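Side-chain contacts in dihydrodipicolinate synthase (Bacteroides thetaiotaomicron, PDB 4XKY), which probably forms a Schiff base with pyruvate, as DapA-family lyases such as dihydrodipicolinate synthase and N-acetylneuraminate lyase do: residues 3-6 and 7-11; 20-24 and 25-29; 29-32 and 33-37; 93-97 and 98-102; 264-268 and 269-273. One frame throughout, in Å; residues are numbered along the deposited sequence.

All five contacts are local, each between neighbouring stretches, so none closes a long loop and none crosses another. Interaction 1 leads the N terminus into strand 7-8. Interaction 2 runs from strand 21-22 into helix 24-36 and caps its start. Interaction 3 continues down the same helix, sharing Arg29, and Leu34 packs on Pro10 of interaction 1. Interaction 4 stands apart and ends helix 85-97 ahead of strand 102-105. Interaction 5 ends helix 257-268, far along the chain. Its loop returns to helix 24-36: Arg29 and Asp23 probably hydrogen-bond to Ile271 and Ser273, which ties interactions 2, 3 and 5 together.

Interaction 1 of 5, residues 3-6 and 7-11; sequences IPLS and GIIPP
Leu5 and Ile9 meet across the bend at Ser6 and Gly7, and this apolar pair carries the contact. The two side chains reach toward each other, tip to tip. Ile9 CD1 comes to 4.1 Å from Leu5 CG. The branch methyl Leu5 CD2 lies 4.2 Å from Ile9 CG1. Leu5 CG is trans to its backbone N (chi1 177°), which carries the isobutyl end forward along the chain toward Ile9. Ile9 CD1 also lies 4.1 Å from Ser6 O, so the methyl sits against both a side chain and the backbone.

The stretch enters the first strand of the (beta/alpha)8 barrel, the TIM-barrel fold of the DapA family. Strand 7-8 is bonded to strand 206-207 next to it through Gly7 and Gly207. Ile9 packs on Phe43 of strand 42-44. Its side chain is also about 4 Å from that of Val208, a predicted pyruvate-binding residue.

Alternation along the extended chain sorts the apolar side chains. Ile8 points away from residues 3-6 and packs on Tyr219, Val220 and Tyr223 of helix 216-227. Ile9 points back toward them.

The backbone contribution is one of shape. Gly7 has a positive phi of 93°, and a beta carbon here would clash with Ser6 O.

The polar part is small. Ser6 OG lies 3.1 Å from Pro4 O, a possible hydrogen bond whose proton has another acceptor within reach. Pro4 itself follows a cis peptide bond.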
# COMPACT_ATOMS: atom_id res chain seq x y z
N ILE A 3 -2.60 -9.18 -37.26
CA ILE A 3 -1.47 -8.63 -36.55
C ILE A 3 -1.28 -7.20 -37.05
O ILE A 3 -1.06 -6.99 -38.23
CB ILE A 3 -0.20 -9.46 -36.84
CG1 ILE A 3 -0.42 -10.96 -36.54
CG2 ILE A 3 1.00 -8.90 -36.09
CD1 ILE A 3 -0.30 -11.38 -35.07
N PRO A 4 -1.38 -6.20 -36.16
CA PRO A 4 -1.71 -6.23 -34.74
C PRO A 4 -3.20 -6.38 -34.51
O PRO A 4 -3.98 -5.85 -35.29
CB PRO A 4 -1.24 -4.85 -34.24
CG PRO A 4 -1.37 -3.97 -35.45
CD PRO A 4 -1.03 -4.84 -36.62
N LEU A 5 -3.59 -7.09 -33.46
CA LEU A 5 -4.99 -7.17 -33.06
C LEU A 5 -5.45 -5.78 -32.63
O LEU A 5 -4.81 -5.11 -31.80
CB LEU A 5 -5.20 -8.19 -31.95
CG LEU A 5 -6.62 -8.32 -31.39
CD1 LEU A 5 -7.61 -8.76 -32.45
CD2 LEU A 5 -6.63 -9.27 -30.20
N SER A 6 -6.55 -5.35 -33.24
CA SER A 6 -7.08 -3.99 -33.05
C SER A 6 -8.58 -3.96 -32.81
O SER A 6 -9.28 -4.94 -33.03
CB SER A 6 -6.76 -3.14 -34.26
OG SER A 6 -5.36 -3.16 -34.49
N GLY A 7 -9.07 -2.80 -32.37
CA GLY A 7 -10.49 -2.61 -32.15
C GLY A 7 -11.00 -2.89 -30.75
O GLY A 7 -10.34 -2.62 -29.75
N ILE A 8 -12.23 -3.36 -30.69
CA ILE A 8 -12.92 -3.60 -29.46
C ILE A 8 -12.87 -5.11 -29.21
O ILE A 8 -13.30 -5.88 -30.05
CB ILE A 8 -14.38 -3.11 -29.51
CG1 ILE A 8 -14.45 -1.59 -29.72
CG2 ILE A 8 -15.09 -3.48 -28.21
CD1 ILE A 8 -13.73 -0.78 -28.67
N ILE A 9 -12.30 -5.49 -28.07
CA ILE A 9 -12.16 -6.88 -27.68
C ILE A 9 -12.78 -7.03 -26.30
O ILE A 9 -12.10 -6.92 -25.31
CB ILE A 9 -10.68 -7.30 -27.63
CG1 ILE A 9 -10.04 -7.16 -29.01
CG2 ILE A 9 -10.50 -8.72 -27.10
CD1 ILE A 9 -9.05 -6.03 -29.06
N PRO A 10 -14.09 -7.30 -26.23
CA PRO A 10 -14.77 -7.39 -24.96
C PRO A 10 -14.26 -8.52 -24.11
O PRO A 10 -14.10 -9.64 -24.62
CB PRO A 10 -16.23 -7.65 -25.32
CG PRO A 10 -16.22 -8.06 -26.75
CD PRO A 10 -15.00 -7.50 -27.37
N PRO A 11 -13.99 -8.23 -22.83
CA PRO A 11 -13.78 -9.24 -21.83
C PRO A 11 -15.16 -9.78 -21.43
O PRO A 11 -15.91 -9.13 -20.68
CB PRO A 11 -13.12 -8.46 -20.68
CG PRO A 11 -13.70 -7.08 -20.79
CD PRO A 11 -14.11 -6.89 -22.25

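Interaction 2 of 5, residues 20-24 and 25-29; sequences DVLDV and EGLQR
Leu27 N donates to Asp23 O at 2.9 Å and Gln28 N to Val24 O, the first rungs of helix 24-36, just after strand 21-22.

Asp23 is the N-cap. Its carboxylate, with CG trans to the backbone N (chi1 174°), reaches forward to the first turn. Gly26 N donates to Asp23 OD1 at 3.0 Å, reaching it from above the carboxylate plane. Two waters extend the cap. One donates to Asp23 OD1 at 2.6 Å and accepts from Glu25 N. The other donates to Asp23 OD2 at 2.7 Å and takes a weak bond from Arg29 NH2, lying in plane at the guanidinium edge. Glu25 O lies 3.8 Å above one face of that guanidinium, over its centre. Arg29 NE is hydrogen-bonded to Ile271 O. Gly26 suits the site, because a beta carbon there would run into Asp23 OD2.

The apolar side is thinner. Leu22 CD2 lies 4.4 Å from Leu27 CD2, and Leu22 packs on Leu58 of helix 56-70. Gln28 CG rests 3.4 Å from Val24 O.

With an alanine at Asp23 the carboxylate is gone, and Gly26 N would probably be left without its capping acceptor. The buried carboxylate also accepts from Ser273 N. A negative group here, gripped by several donors, would be expected to interact favourably with the positive end of the helix dipole, and probably stays ionised.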
# COMPACT_ATOMS: atom_id res chain seq x y z
N ASP A 20 -21.51 -22.67 -9.63
CA ASP A 20 -20.65 -23.57 -10.39
C ASP A 20 -21.34 -24.13 -11.62
O ASP A 20 -21.02 -25.23 -12.04
CB ASP A 20 -20.21 -24.75 -9.52
CG ASP A 20 -18.86 -25.32 -9.96
OD1 ASP A 20 -18.03 -24.58 -10.53
OD2 ASP A 20 -18.61 -26.49 -9.71
N VAL A 21 -22.29 -23.39 -12.19
CA VAL A 21 -23.05 -23.90 -13.37
C VAL A 21 -23.06 -22.82 -14.42
O VAL A 21 -23.50 -21.71 -14.15
CB VAL A 21 -24.54 -24.25 -13.05
CG1 VAL A 21 -25.29 -24.75 -14.31
CG2 VAL A 21 -24.64 -25.29 -11.96
N LEU A 22 -22.58 -23.16 -15.61
CA LEU A 22 -22.48 -22.23 -16.71
C LEU A 22 -23.86 -22.02 -17.38
O LEU A 22 -24.57 -22.99 -17.62
CB LEU A 22 -21.49 -22.77 -17.75
CG LEU A 22 -21.09 -21.85 -18.93
CD1 LEU A 22 -20.21 -20.68 -18.47
CD2 LEU A 22 -20.36 -22.63 -20.02
N ASP A 23 -24.21 -20.77 -17.66
CA ASP A 23 -25.42 -20.41 -18.45
C ASP A 23 -25.10 -20.46 -19.94
O ASP A 23 -24.73 -19.45 -20.56
CB ASP A 23 -25.90 -19.01 -18.07
CG ASP A 23 -27.07 -18.51 -18.95
OD1 ASP A 23 -27.78 -19.32 -19.58
OD2 ASP A 23 -27.27 -17.29 -19.01
N VAL A 24 -25.25 -21.64 -20.52
CA VAL A 24 -24.84 -21.84 -21.91
C VAL A 24 -25.70 -21.05 -22.88
O VAL A 24 -25.19 -20.47 -23.82
CB VAL A 24 -24.84 -23.32 -22.31
CG1 VAL A 24 -24.46 -23.46 -23.78
CG2 VAL A 24 -23.85 -24.09 -21.44
N GLU A 25 -27.00 -21.01 -22.65
CA GLU A 25 -27.89 -20.31 -23.54
C GLU A 25 -27.62 -18.82 -23.52
O GLU A 25 -27.63 -18.19 -24.56
CB GLU A 25 -29.34 -20.61 -23.20
CG GLU A 25 -29.66 -22.09 -23.43
CD GLU A 25 -31.03 -22.35 -24.02
OE1 GLU A 25 -31.83 -23.02 -23.35
OE2 GLU A 25 -31.29 -21.88 -25.16
N GLY A 26 -27.41 -18.26 -22.33
CA GLY A 26 -27.00 -16.86 -22.20
C GLY A 26 -25.70 -16.57 -22.89
O GLY A 26 -25.58 -15.58 -23.57
N LEU A 27 -24.73 -17.46 -22.73
CA LEU A 27 -23.43 -17.29 -23.39
C LEU A 27 -23.55 -17.25 -24.92
O LEU A 27 -22.91 -16.43 -25.56
CB LEU A 27 -22.50 -18.41 -22.98
CG LEU A 27 -21.16 -18.42 -23.68
CD1 LEU A 27 -20.34 -17.20 -23.32
CD2 LEU A 27 -20.44 -19.66 -23.24
N GLN A 28 -24.36 -18.13 -25.49
CA GLN A 28 -24.66 -18.08 -26.93
C GLN A 28 -25.28 -16.75 -27.32
O GLN A 28 -24.82 -16.12 -28.26
CB GLN A 28 -25.58 -19.22 -27.34
CG GLN A 28 -24.86 -20.55 -27.21
CD GLN A 28 -25.74 -21.78 -27.37
OE1 GLN A 28 -26.96 -21.68 -27.56
NE2 GLN A 28 -25.12 -22.96 -27.32
N ARG A 29 -26.30 -16.31 -26.59
CA ARG A 29 -26.89 -15.00 -26.90
C ARG A 29 -25.85 -13.90 -26.78
O ARG A 29 -25.82 -13.01 -27.62
CB ARG A 29 -28.11 -14.66 -26.03
CG ARG A 29 -29.41 -15.33 -26.47
CD ARG A 29 -30.59 -14.81 -25.65
NE ARG A 29 -30.45 -15.23 -24.25
CZ ARG A 29 -30.89 -16.38 -23.76
NH1 ARG A 29 -31.54 -17.25 -24.53
NH2 ARG A 29 -30.71 -16.65 -22.48
O HOH W 1 -28.48 -21.74 -20.18
O HOH W 2 -29.85 -16.51 -19.39

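Interaction 3 of 5, residues 29-32 and 33-37; sequences RLIE and HLIAG
Arg29 to Glu32 and His33 to Ala36 are successive turns of one helix, joined by four backbone hydrogen bonds of about 3.0 Å, from His33 N to Arg29 O through to Ala36 N to Glu32 O, the last being the straightest with an N-H...O angle of 173°.

In two apolar pairs the partners are one turn apart. Ile31 and Ile35 cross obliquely. The branch methyl Ile31 CG2 meets the end methyl Ile35 CD1 at 3.8 Å. Ile35 CG1 stands opposite its own carbonyl carbon (chi1 -72°), which turns the arm back along the helix and places CG1 3.3 Å from Ile31 O. Leu34 does the same: its CG sits 3.3 Å from Leu30 O, and its CD1 reaches Leu30 CG at 4.3 Å. Beta carbons add further cover, with His33 CB 3.2 Å from Arg29 O. Each of these carbonyls is therefore flanked by carbon while its oxygen is used by an N-H.

The polar ends look elsewhere. Glu32 OE2 forms a salt bridge with Arg73, and His33 NE2 is hydrogen-bonded to Met214 O. An acetate ion, probably from the crystallisation liquor, is bound near the His33 side chain.

Ile31 and Leu34 pack inward on Leu42 of strand 42-44, and Ile31 also on Thr66 and Ile69 of helix 56-70. In chain order strand 7-8, helix 24-36 and strand 42-44 follow one another, and the helix forms the crossover of this beta-alpha-beta unit of the TIM barrel.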
# COMPACT_ATOMS: atom_id res chain seq x y z
N ARG A 29 -26.30 -16.31 -26.59
CA ARG A 29 -26.89 -15.00 -26.90
C ARG A 29 -25.85 -13.90 -26.78
O ARG A 29 -25.82 -13.01 -27.62
CB ARG A 29 -28.11 -14.66 -26.03
CG ARG A 29 -29.41 -15.33 -26.47
CD ARG A 29 -30.59 -14.81 -25.65
NE ARG A 29 -30.45 -15.23 -24.25
CZ ARG A 29 -30.89 -16.38 -23.76
NH1 ARG A 29 -31.54 -17.25 -24.53
NH2 ARG A 29 -30.71 -16.65 -22.48
N LEU A 30 -25.01 -13.96 -25.75
CA LEU A 30 -23.98 -12.92 -25.54
C LEU A 30 -23.03 -12.87 -26.72
O LEU A 30 -22.76 -11.80 -27.25
CB LEU A 30 -23.21 -13.16 -24.24
CG LEU A 30 -22.05 -12.23 -23.88
CD1 LEU A 30 -22.48 -10.79 -23.70
CD2 LEU A 30 -21.33 -12.73 -22.63
N ILE A 31 -22.53 -14.03 -27.13
CA ILE A 31 -21.56 -14.08 -28.22
C ILE A 31 -22.16 -13.67 -29.58
O ILE A 31 -21.49 -12.98 -30.34
CB ILE A 31 -20.86 -15.45 -28.30
CG1 ILE A 31 -19.95 -15.64 -27.08
CG2 ILE A 31 -20.05 -15.57 -29.60
CD1 ILE A 31 -19.53 -17.08 -26.87
N GLU A 32 -23.38 -14.08 -29.89
CA GLU A 32 -24.04 -13.62 -31.10
C GLU A 32 -24.19 -12.10 -31.05
O GLU A 32 -23.94 -11.42 -32.01
CB GLU A 32 -25.41 -14.28 -31.31
CG GLU A 32 -25.39 -15.79 -31.58
CD GLU A 32 -24.53 -16.19 -32.77
OE1 GLU A 32 -24.38 -15.36 -33.69
OE2 GLU A 32 -23.98 -17.32 -32.79
N HIS A 33 -24.58 -11.57 -29.89
CA HIS A 33 -24.79 -10.12 -29.71
C HIS A 33 -23.47 -9.35 -29.95
O HIS A 33 -23.46 -8.30 -30.58
CB HIS A 33 -25.34 -9.92 -28.29
CG HIS A 33 -25.36 -8.52 -27.78
ND1 HIS A 33 -26.24 -7.56 -28.24
CD2 HIS A 33 -24.70 -7.95 -26.75
CE1 HIS A 33 -26.09 -6.45 -27.55
NE2 HIS A 33 -25.16 -6.65 -26.64
N LEU A 34 -22.35 -9.90 -29.48
CA LEU A 34 -21.07 -9.24 -29.70
C LEU A 34 -20.64 -9.29 -31.16
O LEU A 34 -20.17 -8.28 -31.71
CB LEU A 34 -19.99 -9.83 -28.80
CG LEU A 34 -20.25 -9.62 -27.30
CD1 LEU A 34 -19.23 -10.39 -26.50
CD2 LEU A 34 -20.19 -8.17 -26.92
N ILE A 35 -20.82 -10.45 -31.79
CA ILE A 35 -20.40 -10.61 -33.18
C ILE A 35 -21.17 -9.65 -34.08
O ILE A 35 -20.57 -8.90 -34.85
CB ILE A 35 -20.58 -12.05 -33.66
CG1 ILE A 35 -19.53 -12.93 -32.99
CG2 ILE A 35 -20.45 -12.13 -35.18
CD1 ILE A 35 -19.70 -14.41 -33.21
N ALA A 36 -22.50 -9.66 -33.95
CA ALA A 36 -23.36 -8.77 -34.73
C ALA A 36 -23.05 -7.32 -34.42
O ALA A 36 -23.30 -6.44 -35.24
CB ALA A 36 -24.83 -9.06 -34.46
N GLY A 37 -22.52 -7.07 -33.24
CA GLY A 37 -22.21 -5.71 -32.83
C GLY A 37 -20.91 -5.17 -33.38
O GLY A 37 -20.56 -4.01 -33.11

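Interaction 4 of 5, residues 93-97 and 98-102; sequences CLAAD and HGADA
The imidazole of His98 turns one edge to Leu94 O, which lies near the ring plane, with His98 CD2 3.2 Å from that oxygen. The Leu94 side chain meets the same corner of the ring. Its methyl CD1 is 3.7 Å from His98 CD2 and 3.8 Å from His98 NE2. His98 CG is trans to its carbonyl carbon (chi1 -72°), which sends the ring back along the last turn of the helix, beside Leu94. Both side chains reach helix 56-70: Leu94 touches Met60 and Ile63, and His98 touches Lys64 and Cys67.

Leu94 O is also the acceptor for His98 N at 3.1 Å, which lies nearly along the C=O axis. The oxygen thus has an N-H ahead of it and a ring carbon at its flank.

Beyond His98 the helix ends in a Schellman motif. Gly99 is the C-prime residue, with a positive phi of 90°. Its N donates to Ala96 O at 3.1 Å. Ala100 N donates to Ala95 O at 3.0 Å. Both donors stand above the carbonyl planes. The apolar contact that goes with this motif is present too, with Ala95 CB 3.9 Å from Ala100 CB. Both methyls pack on Val78 of strand 76-79, at the inner side of helix 85-97. The chain then turns into strand 102-105.

The last turn has carbonyls that a continuing helix would have bonded. Here the turn supplies N-H groups in a changed pairing, Ala100 N to Ala95 O and Gly99 N to Ala96 O, so both oxygens keep partners as the chain leaves the helix.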
# COMPACT_ATOMS: atom_id res chain seq x y z
N CYS A 93 -3.21 -25.32 -23.08
CA CYS A 93 -3.37 -26.50 -23.96
C CYS A 93 -4.83 -26.80 -24.31
O CYS A 93 -5.15 -27.16 -25.44
CB CYS A 93 -2.70 -27.72 -23.34
SG CYS A 93 -0.92 -27.45 -23.15
N LEU A 94 -5.71 -26.63 -23.33
CA LEU A 94 -7.13 -26.79 -23.54
C LEU A 94 -7.61 -25.75 -24.55
O LEU A 94 -8.27 -26.09 -25.53
CB LEU A 94 -7.87 -26.63 -22.22
CG LEU A 94 -9.38 -26.68 -22.41
CD1 LEU A 94 -9.82 -28.14 -22.45
CD2 LEU A 94 -10.13 -25.93 -21.34
N ALA A 95 -7.25 -24.50 -24.32
CA ALA A 95 -7.51 -23.43 -25.29
C ALA A 95 -7.05 -23.82 -26.70
O ALA A 95 -7.84 -23.72 -27.65
CB ALA A 95 -6.86 -22.13 -24.85
N ALA A 96 -5.81 -24.28 -26.85
CA ALA A 96 -5.34 -24.69 -28.18
C ALA A 96 -6.17 -25.81 -28.80
O ALA A 96 -6.53 -25.72 -29.97
CB ALA A 96 -3.88 -25.13 -28.15
N ASP A 97 -6.44 -26.86 -28.04
CA ASP A 97 -7.21 -28.00 -28.56
C ASP A 97 -8.60 -27.62 -29.04
O ASP A 97 -9.16 -28.23 -29.94
CB ASP A 97 -7.36 -29.09 -27.51
CG ASP A 97 -6.04 -29.73 -27.13
OD1 ASP A 97 -5.08 -29.70 -27.93
OD2 ASP A 97 -5.96 -30.27 -26.01
N HIS A 98 -9.17 -26.59 -28.43
CA HIS A 98 -10.50 -26.15 -28.82
C HIS A 98 -10.52 -25.01 -29.84
O HIS A 98 -11.59 -24.49 -30.18
CB HIS A 98 -11.27 -25.82 -27.57
CG HIS A 98 -11.64 -27.06 -26.82
ND1 HIS A 98 -12.80 -27.74 -27.08
CD2 HIS A 98 -10.95 -27.80 -25.93
CE1 HIS A 98 -12.86 -28.81 -26.31
NE2 HIS A 98 -11.75 -28.87 -25.60
N GLY A 99 -9.36 -24.63 -30.35
CA GLY A 99 -9.27 -23.69 -31.45
C GLY A 99 -9.18 -22.23 -31.06
O GLY A 99 -9.44 -21.37 -31.89
N ALA A 100 -8.80 -21.91 -29.82
CA ALA A 100 -8.57 -20.51 -29.45
C ALA A 100 -7.36 -20.04 -30.22
O ALA A 100 -6.58 -20.85 -30.69
CB ALA A 100 -8.34 -20.35 -27.95
N ASP A 101 -7.18 -18.72 -30.31
CA ASP A 101 -6.10 -18.12 -31.08
C ASP A 101 -4.94 -17.56 -30.28
O ASP A 101 -3.83 -17.42 -30.79
CB ASP A 101 -6.69 -17.02 -31.94
CG ASP A 101 -7.81 -17.54 -32.83
OD1 ASP A 101 -8.98 -17.63 -32.37
OD2 ASP A 101 -7.49 -17.87 -33.98
N ALA A 102 -5.18 -17.23 -29.03
CA ALA A 102 -4.13 -16.68 -28.23
C ALA A 102 -4.46 -16.83 -26.77
O ALA A 102 -5.61 -17.05 -26.41
CB ALA A 102 -3.91 -15.21 -28.58

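Interaction 5 of 5, residues 264-268 and 269-273; sequences CALSL and LGICS
Leu266 faces both Ile271 and Cys272 as the chain turns back on helix 257-268. Its branch methyl CD2 meets Ile271 CD1 at 4.1 Å. Its CB lies 3.9 Å from Cys272 SG, and its CD1 4.0 Å from the same sulfur. That sulfur sits between the backbone N and carbonyl carbon of Cys272 (chi1 67°), turned toward the leucine. Leu266 O accepts from Ile271 N.

Leu269 directly follows the helix. Its N donates to Ala265 O at 2.8 Å. Its side chain then folds over that oxygen, with Leu269 CG 3.2 Å and CD1 3.4 Å away. With an alanine in place of Leu269, CG and CD1 are missing, and Ala265 O would probably lose this apolar cover.

Gly270, with positive phi, makes the Schellman turn, and its N donates to Ser267 O at 3.0 Å. Leu266 and Ile271 form the apolar pair that accompanies the motif. Ser267 CA makes a C-H...O contact with Cys272 O at 3.1 Å, and Ser267 OG is bonded to Arg288 of helix 285-298. Ile271 N and Gly270 N thus satisfy Leu266 O and Ser267 O, Leu269 covers Ala265 O, and the sulfur packs on the Leu266 side chain.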
# COMPACT_ATOMS: atom_id res chain seq x y z
N CYS A 264 -26.24 -7.41 -13.98
CA CYS A 264 -27.64 -7.02 -13.80
C CYS A 264 -28.18 -6.42 -15.12
O CYS A 264 -29.25 -6.84 -15.64
CB CYS A 264 -27.74 -6.01 -12.67
SG CYS A 264 -29.43 -5.59 -12.27
N ALA A 265 -27.42 -5.49 -15.70
CA ALA A 265 -27.82 -4.86 -16.95
C ALA A 265 -27.98 -5.88 -18.07
O ALA A 265 -28.96 -5.78 -18.80
CB ALA A 265 -26.84 -3.79 -17.37
N LEU A 266 -27.04 -6.82 -18.19
CA LEU A 266 -27.10 -7.89 -19.19
C LEU A 266 -28.40 -8.70 -19.09
O LEU A 266 -29.01 -9.05 -20.11
CB LEU A 266 -25.87 -8.81 -19.16
CG LEU A 266 -24.56 -8.15 -19.63
CD1 LEU A 266 -23.37 -9.06 -19.39
CD2 LEU A 266 -24.54 -7.72 -21.09
N SER A 267 -28.83 -8.96 -17.86
CA SER A 267 -30.06 -9.68 -17.60
C SER A 267 -31.31 -8.86 -17.98
O SER A 267 -32.22 -9.36 -18.64
CB SER A 267 -30.14 -10.10 -16.13
OG SER A 267 -31.46 -10.43 -15.81
N LEU A 268 -31.31 -7.58 -17.59
CA LEU A 268 -32.40 -6.68 -17.91
C LEU A 268 -32.50 -6.47 -19.41
O LEU A 268 -33.58 -6.32 -19.96
CB LEU A 268 -32.20 -5.34 -17.21
CG LEU A 268 -32.54 -5.36 -15.72
CD1 LEU A 268 -31.94 -4.14 -15.07
CD2 LEU A 268 -34.05 -5.40 -15.51
N LEU A 269 -31.36 -6.51 -20.09
CA LEU A 269 -31.34 -6.46 -21.55
C LEU A 269 -31.76 -7.76 -22.27
O LEU A 269 -31.80 -7.75 -23.49
CB LEU A 269 -29.97 -6.00 -22.01
CG LEU A 269 -29.62 -4.55 -21.65
CD1 LEU A 269 -28.13 -4.36 -21.82
CD2 LEU A 269 -30.36 -3.56 -22.53
N GLY A 270 -32.09 -8.84 -21.56
CA GLY A 270 -32.47 -10.11 -22.21
C GLY A 270 -31.31 -10.94 -22.75
O GLY A 270 -31.51 -11.90 -23.47
N ILE A 271 -30.07 -10.60 -22.41
CA ILE A 271 -28.90 -11.28 -23.00
C ILE A 271 -28.49 -12.54 -22.23
O ILE A 271 -28.45 -13.62 -22.80
CB ILE A 271 -27.72 -10.31 -23.17
CG1 ILE A 271 -28.09 -9.23 -24.19
CG2 ILE A 271 -26.46 -11.05 -23.62
CD1 ILE A 271 -27.46 -7.87 -23.92
N CYS A 272 -28.22 -12.40 -20.94
CA CYS A 272 -27.83 -13.56 -20.15
C CYS A 272 -28.18 -13.42 -18.67
O CYS A 272 -28.67 -12.40 -18.23
CB CYS A 272 -26.34 -13.87 -20.33
SG CYS A 272 -25.22 -12.63 -19.65
N SER A 273 -27.96 -14.49 -17.93
CA SER A 273 -28.22 -14.52 -16.51
C SER A 273 -27.39 -13.48 -15.79
O SER A 273 -26.23 -13.21 -16.15
CB SER A 273 -27.90 -15.89 -15.94
OG SER A 273 -27.99 -15.87 -14.53